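Local structure of putative tetR-family transcriptional regulatory protein (Streptomyces coelicolor, 2DG8) at residues A16-L21 with R58-R63; R145-L150 with R176-D181; E74-A79 with A90-E95; H94-D99 with G153-R158. The protein probably acts as a TetR-family transcriptional regulator that binds DNA through a helix-turn-helix motif and responds to a small-molecule ligand, as its relatives do. All coordinates share one frame; numbering follows the deposited sequence.

Contact 1 of 4, residues A16-L21 with R58-R63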
loop_
_atom_site.group_PDB
_atom_site.type_symbol
_atom_site.label_atom_id
_atom_site.label_comp_id
_atom_site.label_asym_id
_atom_site.label_seq_id
_atom_site.Cartn_x
_atom_site.Cartn_y
_atom_site.Cartn_z
ATOM N N ALA A 16 3.838 -16.893 -14.534
ATOM C CA ALA A 16 4.739 -15.772 -14.769
ATOM C C ALA A 16 4.123 -14.752 -15.728
ATOM O O ALA A 16 4.190 -13.549 -15.487
ATOM C CB ALA A 16 6.067 -16.279 -15.327
ATOM N N ALA A 17 3.524 -15.240 -16.811
ATOM C CA ALA A 17 2.903 -14.374 -17.809
ATOM C C ALA A 17 1.743 -13.600 -17.188
ATOM O O ALA A 17 1.469 -12.450 -17.558
ATOM C CB ALA A 17 2.409 -15.213 -18.984
ATOM N N THR A 18 1.061 -14.240 -16.242
ATOM C CA THR A 18 -0.055 -13.609 -15.549
ATOM C C THR A 18 0.471 -12.425 -14.724
ATOM O O THR A 18 -0.131 -11.353 -14.691
ATOM C CB THR A 18 -0.756 -14.610 -14.605
ATOM O OG1 THR A 18 -1.139 -15.778 -15.343
ATOM C CG2 THR A 18 -2.009 -13.979 -13.991
ATOM N N LEU A 19 1.604 -12.640 -14.068
ATOM C CA LEU A 19 2.254 -11.617 -13.248
ATOM C C LEU A 19 2.734 -10.477 -14.149
ATOM O O LEU A 19 2.519 -9.312 -13.836
ATOM C CB LEU A 19 3.432 -12.242 -12.485
ATOM C CG LEU A 19 3.355 -12.396 -10.958
ATOM C CD1 LEU A 19 1.929 -12.319 -10.431
ATOM C CD2 LEU A 19 4.014 -13.711 -10.589
ATOM N N ASP A 20 3.380 -10.821 -15.263
ATOM C CA ASP A 20 3.850 -9.823 -16.221
ATOM C C ASP A 20 2.654 -8.965 -16.648
ATOM O O ASP A 20 2.714 -7.737 -16.619
ATOM C CB ASP A 20 4.430 -10.497 -17.476
ATOM C CG ASP A 20 5.774 -11.166 -17.233
ATOM O OD1 ASP A 20 6.213 -11.931 -18.121
ATOM O OD2 ASP A 20 6.396 -10.928 -16.173
ATOM N N LEU A 21 1.575 -9.632 -17.059
ATOM C CA LEU A 21 0.361 -8.959 -17.504
ATOM C C LEU A 21 -0.184 -7.991 -16.453
ATOM O O LEU A 21 -0.440 -6.828 -16.753
ATOM C CB LEU A 21 -0.705 -10.005 -17.871
ATOM C CG LEU A 21 -2.062 -9.563 -18.441
ATOM C CD1 LEU A 21 -2.903 -8.904 -17.354
ATOM C CD2 LEU A 21 -1.840 -8.604 -19.610
ATOM N N ARG A 58 -4.749 -16.598 -7.462
ATOM C CA ARG A 58 -4.243 -16.988 -6.154
ATOM C C ARG A 58 -2.857 -17.599 -6.292
ATOM O O ARG A 58 -1.958 -17.288 -5.505
ATOM C CB ARG A 58 -5.198 -17.978 -5.477
ATOM C CG ARG A 58 -6.570 -17.373 -5.148
ATOM C CD ARG A 58 -7.527 -18.405 -4.564
ATOM N NE ARG A 58 -7.229 -18.730 -3.175
ATOM C CZ ARG A 58 -7.482 -17.923 -2.146
ATOM N NH1 ARG A 58 -8.042 -16.735 -2.346
ATOM N NH2 ARG A 58 -7.174 -18.304 -0.911
ATOM N N GLU A 59 -2.673 -18.451 -7.298
ATOM C CA GLU A 59 -1.374 -19.081 -7.498
ATOM C C GLU A 59 -0.338 -18.093 -8.023
ATOM O O GLU A 59 0.841 -18.212 -7.701
ATOM C CB GLU A 59 -1.482 -20.281 -8.450
ATOM C CG GLU A 59 -2.389 -21.391 -7.939
ATOM C CD GLU A 59 -2.086 -22.748 -8.566
ATOM O OE1 GLU A 59 -3.017 -23.573 -8.682
ATOM O OE2 GLU A 59 -0.916 -22.996 -8.928
ATOM N N ALA A 60 -0.776 -17.120 -8.825
ATOM C CA ALA A 60 0.136 -16.114 -9.367
ATOM C C ALA A 60 0.659 -15.180 -8.276
ATOM O O ALA A 60 1.860 -14.954 -8.167
ATOM C CB ALA A 60 -0.554 -15.296 -10.452
ATOM N N PHE A 61 -0.251 -14.632 -7.479
ATOM C CA PHE A 61 0.136 -13.720 -6.408
ATOM C C PHE A 61 0.838 -14.464 -5.283
ATOM O O PHE A 61 1.595 -13.872 -4.501
ATOM C CB PHE A 61 -1.088 -12.973 -5.877
ATOM C CG PHE A 61 -1.479 -11.775 -6.716
ATOM C CD1 PHE A 61 -2.756 -11.665 -7.247
ATOM C CD2 PHE A 61 -0.572 -10.740 -6.941
ATOM C CE1 PHE A 61 -3.132 -10.541 -7.990
ATOM C CE2 PHE A 61 -0.934 -9.613 -7.683
ATOM C CZ PHE A 61 -2.221 -9.510 -8.209
ATOM N N GLY A 62 0.581 -15.764 -5.201
ATOM C CA GLY A 62 1.225 -16.575 -4.190
ATOM C C GLY A 62 2.677 -16.725 -4.602
ATOM O O GLY A 62 3.569 -16.731 -3.758
ATOM N N ARG A 63 2.914 -16.852 -5.906
ATOM C CA ARG A 63 4.276 -16.971 -6.419
ATOM C C ARG A 63 5.041 -15.665 -6.176
ATOM O O ARG A 63 6.211 -15.688 -5.777
ATOM C CB ARG A 63 4.277 -17.263 -7.922
ATOM C CG ARG A 63 5.667 -17.172 -8.516
ATOM C CD ARG A 63 5.665 -16.755 -9.977
ATOM N NE ARG A 63 5.547 -17.888 -10.885
ATOM C CZ ARG A 63 6.406 -18.139 -11.871
ATOM N NH1 ARG A 63 7.446 -17.335 -12.073
ATOM N NH2 ARG A 63 6.230 -19.197 -12.648
#
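The carbonyl oxygen of Ala60 is straddled by the forked end of Leu19, whose CD1 and CD2 both lie 3.5 Å from Ala60 O in van der Waals packing. This joins helix 10-25 of the TetR-type helix-turn-helix domain to helix 53-77, the long helix that leads on toward the C-terminal domain. The two segments cross steeply, at -80°, with their axes 9.1 Å apart at closest approach. Beside this, the Ala60 methyl sits between Leu19 CD1 and Thr18 CG2, the latter 4.0 Å from Ala60 CB. With Thr18 OG1 beside the backbone N (chi1 -54°), CG2 stands anti to that N and meets Ala60, while OG1 bonds back to Ile14 O. Arg63 closes the outer side. Its CD reaches to 3.5 Å from Leu19 CD2, and the chain then bends at chi3 (-88°), laying the guanidinium over the start of segment 16-21. With an alanine at Arg63, Leu19 CD2 would probably lose the CD methylene against it and Ala16 the guanidinium over its methyl. One face of the guanidinium rests on Ala16, with Ala16 CB 3.7 Å from Arg63 NH1 and Ala16 N 3.8 Å above the guanidinium plane of Arg63.

Contact 2 of 4, residues R145-L150 with R176-D181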
loop_
_atom_site.group_PDB
_atom_site.type_symbol
_atom_site.label_atom_id
_atom_site.label_comp_id
_atom_site.label_asym_id
_atom_site.label_seq_id
_atom_site.Cartn_x
_atom_site.Cartn_y
_atom_site.Cartn_z
ATOM N N ARG A 145 6.423 -8.143 14.863
ATOM C CA ARG A 145 5.158 -7.723 14.276
ATOM C C ARG A 145 5.153 -6.207 14.082
ATOM O O ARG A 145 4.742 -5.709 13.029
ATOM C CB ARG A 145 3.984 -8.135 15.167
ATOM C CG ARG A 145 2.623 -7.814 14.557
ATOM C CD ARG A 145 1.477 -8.383 15.384
ATOM N NE ARG A 145 1.325 -9.829 15.230
ATOM C CZ ARG A 145 0.487 -10.413 14.370
ATOM N NH1 ARG A 145 -0.282 -9.678 13.573
ATOM N NH2 ARG A 145 0.405 -11.737 14.320
ATOM N N GLN A 146 5.599 -5.475 15.102
ATOM C CA GLN A 146 5.660 -4.019 15.008
ATOM C C GLN A 146 6.634 -3.626 13.886
ATOM O O GLN A 146 6.373 -2.704 13.107
ATOM C CB GLN A 146 6.131 -3.414 16.338
ATOM C CG GLN A 146 5.281 -3.815 17.539
ATOM C CD GLN A 146 5.853 -3.328 18.865
ATOM O OE1 GLN A 146 5.676 -3.977 19.899
ATOM N NE2 GLN A 146 6.526 -2.180 18.847
ATOM N N LEU A 147 7.749 -4.346 13.806
ATOM C CA LEU A 147 8.765 -4.078 12.797
ATOM C C LEU A 147 8.263 -4.323 11.374
ATOM O O LEU A 147 8.574 -3.551 10.462
ATOM C CB LEU A 147 10.012 -4.931 13.070
ATOM C CG LEU A 147 11.201 -4.737 12.132
ATOM C CD1 LEU A 147 11.512 -3.239 11.965
ATOM C CD2 LEU A 147 12.404 -5.495 12.697
ATOM N N ASP A 148 7.482 -5.383 11.184
ATOM C CA ASP A 148 6.946 -5.691 9.855
ATOM C C ASP A 148 6.055 -4.550 9.376
ATOM O O ASP A 148 6.057 -4.210 8.194
ATOM C CB ASP A 148 6.130 -6.990 9.869
ATOM C CG ASP A 148 5.938 -7.574 8.466
ATOM O OD1 ASP A 148 4.900 -8.231 8.214
ATOM O OD2 ASP A 148 6.835 -7.384 7.612
ATOM N N ALA A 149 5.283 -3.959 10.288
ATOM C CA ALA A 149 4.418 -2.846 9.915
ATOM C C ALA A 149 5.255 -1.610 9.581
ATOM O O ALA A 149 4.875 -0.812 8.719
ATOM C CB ALA A 149 3.444 -2.525 11.045
ATOM N N LEU A 150 6.384 -1.444 10.272
ATOM C CA LEU A 150 7.255 -0.296 10.015
ATOM C C LEU A 150 7.888 -0.461 8.640
ATOM O O LEU A 150 7.903 0.475 7.835
ATOM C CB LEU A 150 8.359 -0.184 11.081
ATOM C CG LEU A 150 9.367 0.959 10.900
ATOM C CD1 LEU A 150 8.631 2.299 10.957
ATOM C CD2 LEU A 150 10.443 0.899 11.989
ATOM N N ARG A 176 14.652 2.349 16.876
ATOM C CA ARG A 176 13.628 2.696 17.853
ATOM C C ARG A 176 12.548 1.610 18.033
ATOM O O ARG A 176 12.261 1.205 19.162
ATOM C CB ARG A 176 13.022 4.064 17.484
ATOM C CG ARG A 176 13.856 5.217 18.067
ATOM C CD ARG A 176 13.922 6.515 17.246
ATOM N NE ARG A 176 12.720 7.335 17.311
ATOM C CZ ARG A 176 12.711 8.665 17.223
ATOM N NH1 ARG A 176 11.564 9.327 17.285
ATOM N NH2 ARG A 176 13.843 9.342 17.097
ATOM N N ILE A 177 11.981 1.110 16.933
ATOM C CA ILE A 177 10.945 0.074 17.004
ATOM C C ILE A 177 11.476 -1.232 17.629
ATOM O O ILE A 177 10.738 -1.952 18.293
ATOM C CB ILE A 177 10.358 -0.239 15.598
ATOM C CG1 ILE A 177 8.907 -0.711 15.714
ATOM C CG2 ILE A 177 11.161 -1.343 14.922
ATOM C CD1 ILE A 177 7.929 0.371 16.074
ATOM N N THR A 178 12.755 -1.529 17.425
ATOM C CA THR A 178 13.345 -2.743 17.976
ATOM C C THR A 178 14.026 -2.514 19.335
ATOM O O THR A 178 14.917 -3.266 19.736
ATOM C CB THR A 178 14.367 -3.360 16.992
ATOM O OG1 THR A 178 15.385 -2.400 16.701
ATOM C CG2 THR A 178 13.681 -3.769 15.686
ATOM N N THR A 179 13.610 -1.470 20.042
ATOM C CA THR A 179 14.173 -1.185 21.359
ATOM C C THR A 179 13.266 -1.788 22.435
ATOM O O THR A 179 12.049 -1.626 22.385
ATOM C CB THR A 179 14.288 0.336 21.618
ATOM O OG1 THR A 179 15.356 0.882 20.836
ATOM C CG2 THR A 179 14.552 0.604 23.090
ATOM N N THR A 180 13.861 -2.495 23.390
ATOM C CA THR A 180 13.112 -3.100 24.486
ATOM C C THR A 180 13.816 -2.863 25.828
ATOM O O THR A 180 14.119 -3.809 26.557
ATOM C CB THR A 180 12.931 -4.623 24.272
ATOM O OG1 THR A 180 14.202 -5.221 23.993
ATOM C CG2 THR A 180 11.978 -4.895 23.121
ATOM N N ASP A 181 14.081 -1.592 26.137
ATOM C CA ASP A 181 14.739 -1.192 27.387
ATOM C C ASP A 181 14.069 0.063 27.939
ATOM O O ASP A 181 13.207 0.616 27.223
ATOM C CB ASP A 181 16.237 -0.924 27.148
ATOM C CG ASP A 181 16.903 -0.157 28.302
ATOM O OD1 ASP A 181 16.754 1.085 28.371
ATOM O OD2 ASP A 181 17.573 -0.795 29.143
#
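Apolar packing carries the contact, and Ile177 is at its centre, held by three residues of segment 145-150. Its CG2 methyl pushes in between two leucines, 3.5 Å from Leu147 CD1 and 3.8 Å from Leu150 CD2. The Leu147 side chain crosses that of Ile177 at a slant, whereas Leu150 slides past it in the opposite direction. The other branch, with CG1 turned anti to the backbone N (chi1 -151°), is directed at Gln146, where CG1 comes 3.9 Å from Gln146 CB and CD1 lies 4.0 Å from Gln146 NE2. An alanine in place of Ile177 is likely to open a gap between Leu147, Leu150 and the aliphatic part of Gln146, since both branches that fill it would be gone. The second apolar touch is Leu147 CD2 on Thr178 CG2, 3.7 Å away, with Phe139 packing on both residues.

Polar bonds lie around this patch. Thr178, the first residue to leave the helical conformation, turns its OG1 back to Ile174 O and also meets Arg86 NE, while its methyl stays with Leu147. Helices 141-159 and 167-177 belong to the C-terminal domain, through which TetR-family proteins typically dimerise, and the second subunit is close here: Arg176 NH1 bonds to Thr143 OG1 and Ile177 O of that subunit. Between the two segments, fit therefore depends on the shapes of branched side chains, and directional bonding is left to the helix end and the subunit boundary.

Contact 3 of 4, residues E74-A79 with A90-E95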
loop_
_atom_site.group_PDB
_atom_site.type_symbol
_atom_site.label_atom_id
_atom_site.label_comp_id
_atom_site.label_asym_id
_atom_site.label_seq_id
_atom_site.Cartn_x
_atom_site.Cartn_y
_atom_site.Cartn_z
ATOM N N GLU A 74 16.833 -13.441 2.147
ATOM C CA GLU A 74 18.135 -13.061 1.619
ATOM C C GLU A 74 18.852 -12.059 2.530
ATOM O O GLU A 74 20.032 -12.227 2.845
ATOM C CB GLU A 74 17.988 -12.449 0.223
ATOM C CG GLU A 74 19.323 -12.190 -0.476
ATOM C CD GLU A 74 19.185 -11.353 -1.743
ATOM O OE1 GLU A 74 18.360 -11.705 -2.615
ATOM O OE2 GLU A 74 19.913 -10.344 -1.866
ATOM N N HIS A 75 18.138 -11.014 2.945
ATOM C CA HIS A 75 18.720 -9.987 3.801
ATOM C C HIS A 75 18.881 -10.407 5.248
ATOM O O HIS A 75 19.954 -10.241 5.831
ATOM C CB HIS A 75 17.880 -8.703 3.758
ATOM C CG HIS A 75 18.056 -7.910 2.504
ATOM N ND1 HIS A 75 17.398 -8.214 1.332
ATOM C CD2 HIS A 75 18.855 -6.853 2.225
ATOM C CE1 HIS A 75 17.782 -7.379 0.385
ATOM N NE2 HIS A 75 18.666 -6.543 0.899
ATOM N N LEU A 76 17.807 -10.935 5.826
ATOM C CA LEU A 76 17.800 -11.345 7.224
ATOM C C LEU A 76 18.590 -12.618 7.508
ATOM O O LEU A 76 19.231 -12.741 8.554
ATOM C CB LEU A 76 16.357 -11.519 7.709
ATOM C CG LEU A 76 15.480 -10.271 7.877
ATOM C CD1 LEU A 76 16.016 -9.403 9.014
ATOM C CD2 LEU A 76 15.449 -9.486 6.592
ATOM N N GLY A 77 18.537 -13.568 6.584
ATOM C CA GLY A 77 19.254 -14.814 6.781
ATOM C C GLY A 77 20.751 -14.618 6.931
ATOM O O GLY A 77 21.420 -15.418 7.587
ATOM N N ALA A 78 21.276 -13.548 6.338
ATOM C CA ALA A 78 22.705 -13.256 6.394
ATOM C C ALA A 78 23.129 -12.422 7.603
ATOM O O ALA A 78 24.291 -12.026 7.702
ATOM C CB ALA A 78 23.138 -12.551 5.110
ATOM N N ALA A 79 22.197 -12.151 8.513
ATOM C CA ALA A 79 22.500 -11.361 9.704
ATOM C C ALA A 79 22.899 -12.264 10.866
ATOM O O ALA A 79 22.199 -13.224 11.188
ATOM C CB ALA A 79 21.294 -10.503 10.090
ATOM N N ALA A 90 17.324 -2.260 7.070
ATOM C CA ALA A 90 17.417 -0.971 6.393
ATOM C C ALA A 90 17.657 -1.238 4.919
ATOM O O ALA A 90 17.066 -0.590 4.050
ATOM C CB ALA A 90 18.567 -0.125 6.979
ATOM N N ASP A 91 18.532 -2.201 4.648
ATOM C CA ASP A 91 18.858 -2.577 3.279
ATOM C C ASP A 91 17.609 -3.089 2.586
ATOM O O ASP A 91 17.350 -2.780 1.421
ATOM C CB ASP A 91 19.926 -3.683 3.271
ATOM C CG ASP A 91 21.267 -3.198 3.763
ATOM O OD1 ASP A 91 22.128 -4.046 4.074
ATOM O OD2 ASP A 91 21.465 -1.970 3.831
ATOM N N LEU A 92 16.843 -3.887 3.316
ATOM C CA LEU A 92 15.619 -4.474 2.788
ATOM C C LEU A 92 14.648 -3.363 2.387
ATOM O O LEU A 92 14.090 -3.382 1.297
ATOM C CB LEU A 92 14.966 -5.346 3.856
ATOM C CG LEU A 92 14.259 -6.657 3.515
ATOM C CD1 LEU A 92 13.376 -7.027 4.700
ATOM C CD2 LEU A 92 13.425 -6.536 2.258
ATOM N N VAL A 93 14.447 -2.406 3.287
ATOM C CA VAL A 93 13.534 -1.301 3.036
ATOM C C VAL A 93 13.905 -0.508 1.794
ATOM O O VAL A 93 13.040 -0.205 0.974
ATOM C CB VAL A 93 13.481 -0.331 4.235
ATOM C CG1 VAL A 93 12.850 0.993 3.807
ATOM C CG2 VAL A 93 12.670 -0.954 5.366
ATOM N N HIS A 94 15.182 -0.158 1.653
ATOM C CA HIS A 94 15.586 0.615 0.486
ATOM C C HIS A 94 15.510 -0.187 -0.812
ATOM O O HIS A 94 15.085 0.325 -1.850
ATOM C CB HIS A 94 16.977 1.216 0.710
ATOM C CG HIS A 94 16.968 2.377 1.662
ATOM N ND1 HIS A 94 17.505 3.605 1.341
ATOM C CD2 HIS A 94 16.417 2.519 2.890
ATOM C CE1 HIS A 94 17.278 4.454 2.325
ATOM N NE2 HIS A 94 16.619 3.822 3.279
ATOM N N GLU A 95 15.884 -1.454 -0.756
ATOM C CA GLU A 95 15.809 -2.274 -1.956
ATOM C C GLU A 95 14.349 -2.431 -2.418
ATOM O O GLU A 95 14.043 -2.268 -3.592
ATOM C CB GLU A 95 16.426 -3.650 -1.702
ATOM C CG GLU A 95 16.398 -4.550 -2.927
ATOM C CD GLU A 95 17.074 -5.891 -2.698
ATOM O OE1 GLU A 95 18.147 -5.917 -2.052
ATOM O OE2 GLU A 95 16.539 -6.912 -3.181
#
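A CH-pi contact, partly buried, joins the last turns of helix 53-77 to helix 82-98, the next helix in the chain. The His75 ring lies over the backbone of segment 90-95, with Leu92 CA 4.1 Å from the ring centroid and only 9° off its normal. Leu92 CG adds to the same packing, 4.1 Å from His75 CG. Asp91 comes in obliquely, its CB 3.5 Å from His75 CD2, and its carboxylate turns elsewhere to a salt bridge with Arg167. The rotation of the ring is set from within its own helix, because His75 ND1 is bonded to Val71 O. These two helices form an antiparallel helical hairpin at the junction between the long connecting helix and the C-terminal domain that, in TetR-family regulators, usually holds the ligand site. Glu95 stretches its extended chain to the edge of the ring, the carboxylate plane turned 59° from the ring, but its modelled approach is too close for the exact spacing to be trusted. Deeper in the hairpin the contact becomes purely apolar: Leu76 and Leu92 cross at about a right angle, Leu76 CD2 resting 3.7 Å from Leu92 CD1, and Val89 packs on Leu76 from the same helix as Leu92.

Contact 4 of 4, residues H94-D99 with G153-R158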
loop_
_atom_site.group_PDB
_atom_site.type_symbol
_atom_site.label_atom_id
_atom_site.label_comp_id
_atom_site.label_asym_id
_atom_site.label_seq_id
_atom_site.Cartn_x
_atom_site.Cartn_y
_atom_site.Cartn_z
ATOM N N HIS A 94 15.182 -0.158 1.653
ATOM C CA HIS A 94 15.586 0.615 0.486
ATOM C C HIS A 94 15.510 -0.187 -0.812
ATOM O O HIS A 94 15.085 0.325 -1.850
ATOM C CB HIS A 94 16.977 1.216 0.710
ATOM C CG HIS A 94 16.968 2.377 1.662
ATOM N ND1 HIS A 94 17.505 3.605 1.341
ATOM C CD2 HIS A 94 16.417 2.519 2.890
ATOM C CE1 HIS A 94 17.278 4.454 2.325
ATOM N NE2 HIS A 94 16.619 3.822 3.279
ATOM N N GLU A 95 15.884 -1.454 -0.756
ATOM C CA GLU A 95 15.809 -2.274 -1.956
ATOM C C GLU A 95 14.349 -2.431 -2.418
ATOM O O GLU A 95 14.043 -2.268 -3.592
ATOM C CB GLU A 95 16.426 -3.650 -1.702
ATOM C CG GLU A 95 16.398 -4.550 -2.927
ATOM C CD GLU A 95 17.074 -5.891 -2.698
ATOM O OE1 GLU A 95 18.147 -5.917 -2.052
ATOM O OE2 GLU A 95 16.539 -6.912 -3.181
ATOM N N LEU A 96 13.450 -2.731 -1.488
ATOM C CA LEU A 96 12.043 -2.919 -1.834
ATOM C C LEU A 96 11.368 -1.643 -2.319
ATOM O O LEU A 96 10.422 -1.703 -3.094
ATOM C CB LEU A 96 11.251 -3.441 -0.637
ATOM C CG LEU A 96 11.546 -4.801 0.002
ATOM C CD1 LEU A 96 10.765 -4.886 1.316
ATOM C CD2 LEU A 96 11.158 -5.938 -0.938
ATOM N N SER A 97 11.834 -0.493 -1.848
ATOM C CA SER A 97 11.228 0.764 -2.247
ATOM C C SER A 97 11.695 1.306 -3.589
ATOM O O SER A 97 10.991 2.112 -4.191
ATOM C CB SER A 97 11.463 1.842 -1.181
ATOM O OG SER A 97 12.815 2.285 -1.178
ATOM N N GLU A 98 12.854 0.875 -4.077
ATOM C CA GLU A 98 13.335 1.438 -5.340
ATOM C C GLU A 98 13.974 0.545 -6.393
ATOM O O GLU A 98 14.189 0.994 -7.518
ATOM C CB GLU A 98 14.310 2.581 -5.043
ATOM C CG GLU A 98 15.433 2.220 -4.092
ATOM C CD GLU A 98 16.392 3.380 -3.854
ATOM O OE1 GLU A 98 15.923 4.504 -3.564
ATOM O OE2 GLU A 98 17.619 3.164 -3.953
ATOM N N ASP A 99 14.277 -0.702 -6.056
ATOM C CA ASP A 99 14.936 -1.568 -7.021
ATOM C C ASP A 99 14.071 -2.120 -8.139
ATOM O O ASP A 99 14.515 -2.196 -9.269
ATOM C CB ASP A 99 15.648 -2.710 -6.299
ATOM C CG ASP A 99 16.940 -2.256 -5.623
ATOM O OD1 ASP A 99 17.653 -3.103 -5.047
ATOM O OD2 ASP A 99 17.245 -1.042 -5.668
ATOM N N GLY A 153 5.461 0.424 5.997
ATOM C CA GLY A 153 5.281 1.859 5.880
ATOM C C GLY A 153 6.465 2.647 5.341
ATOM O O GLY A 153 6.278 3.567 4.545
ATOM N N LEU A 154 7.677 2.303 5.775
ATOM C CA LEU A 154 8.884 2.988 5.308
ATOM C C LEU A 154 9.087 2.736 3.820
ATOM O O LEU A 154 9.440 3.636 3.069
ATOM C CB LEU A 154 10.126 2.507 6.085
ATOM C CG LEU A 154 10.301 2.973 7.541
ATOM C CD1 LEU A 154 11.475 2.241 8.203
ATOM C CD2 LEU A 154 10.541 4.472 7.576
ATOM N N THR A 155 8.857 1.498 3.404
ATOM C CA THR A 155 9.008 1.105 2.010
ATOM C C THR A 155 8.051 1.903 1.130
ATOM O O THR A 155 8.442 2.474 0.106
ATOM C CB THR A 155 8.705 -0.399 1.846
ATOM O OG1 THR A 155 9.648 -1.162 2.618
ATOM C CG2 THR A 155 8.783 -0.808 0.390
ATOM N N LEU A 156 6.793 1.934 1.551
ATOM C CA LEU A 156 5.747 2.629 0.833
ATOM C C LEU A 156 6.031 4.117 0.730
ATOM O O LEU A 156 5.881 4.704 -0.336
ATOM C CB LEU A 156 4.407 2.401 1.534
ATOM C CG LEU A 156 3.106 2.810 0.834
ATOM C CD1 LEU A 156 2.926 4.323 0.882
ATOM C CD2 LEU A 156 3.126 2.304 -0.601
ATOM N N HIS A 157 6.437 4.735 1.834
ATOM C CA HIS A 157 6.707 6.163 1.792
ATOM C C HIS A 157 7.933 6.530 0.982
ATOM O O HIS A 157 7.989 7.622 0.426
ATOM C CB HIS A 157 6.801 6.745 3.202
ATOM C CG HIS A 157 5.466 6.954 3.842
ATOM N ND1 HIS A 157 5.293 7.712 4.979
ATOM C CD2 HIS A 157 4.233 6.523 3.484
ATOM C CE1 HIS A 157 4.010 7.742 5.292
ATOM N NE2 HIS A 157 3.345 7.028 4.401
ATOM N N ARG A 158 8.913 5.635 0.899
ATOM C CA ARG A 158 10.095 5.939 0.089
ATOM C C ARG A 158 9.765 5.741 -1.391
ATOM O O ARG A 158 10.098 6.574 -2.234
ATOM C CB ARG A 158 11.272 5.027 0.434
ATOM C CG ARG A 158 11.946 5.316 1.742
ATOM C CD ARG A 158 13.358 4.724 1.753
ATOM N NE ARG A 158 14.336 5.578 1.076
ATOM C CZ ARG A 158 14.901 5.327 -0.106
ATOM N NH1 ARG A 158 15.786 6.184 -0.609
ATOM N NH2 ARG A 158 14.593 4.235 -0.795
#
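The guanidinium of Arg158 lies flat on the imidazole of His94, the planes 15° apart and the centres separated by 3.7 Å. Arg158 NE sits above the rim of the ring, and His94 ND1 lies over the middle of the guanidinium, 3.4 Å from its plane. This parallel stack ties helix 82-98 to helix 141-159 in the TetR-type C-terminal domain, where the segments cross at -40°. Arg158 CD also touches the ring face in a CH-pi contact, and the bend at chi3 beyond it lays the guanidinium flat on the imidazole. At the edge of the guanidinium two acceptors share NH2: Ser97 OG at 2.7 Å from Arg158 NH2, and Glu98 OE1 at 3.1 Å from the same nitrogen. The Glu98 bond is fairly straight (158°) and completes a salt bridge, although the carboxylate is approached from above its plane; NH1 adds a weak bond to OE1. Arg158 NE is taken by His165 O, and the His94 ring is fixed by NE2 bonding to Thr170 OG1. With the guanidinium held on its face, His94 would probably be less easily protonated. Beneath the stack the backbones come close, with CA atoms of Ser97 and Thr155 4.8 Å apart. Thr155 CG2 packs on Leu96 CB at 3.8 Å, while Ser97 OG, accepting from Arg158, donates to His94 O 3.1 Å away.

How the contacts relate
From the N terminus, contact 1 comes first, closing a loop that runs through the helix-turn-helix and fixing the DNA-binding part to helix 53-77. That same helix carries contact 3 at its far end, where a short loop closes onto helix 82-98; the centres of contact 1 and contact 3 are about 24 Å apart. Contact 4 begins where contact 3 ends, sharing His94 and Glu95; the two touch through Val93 and Leu154. Contact 4 spans a long excursion before reaching helix 141-159, and contact 2 opens on that helix before contact 4 has closed, so the two cross. Contact 2 then brings in the C-terminal helix 167-177. Contacts 2 and 4 both adjoin the second subunit.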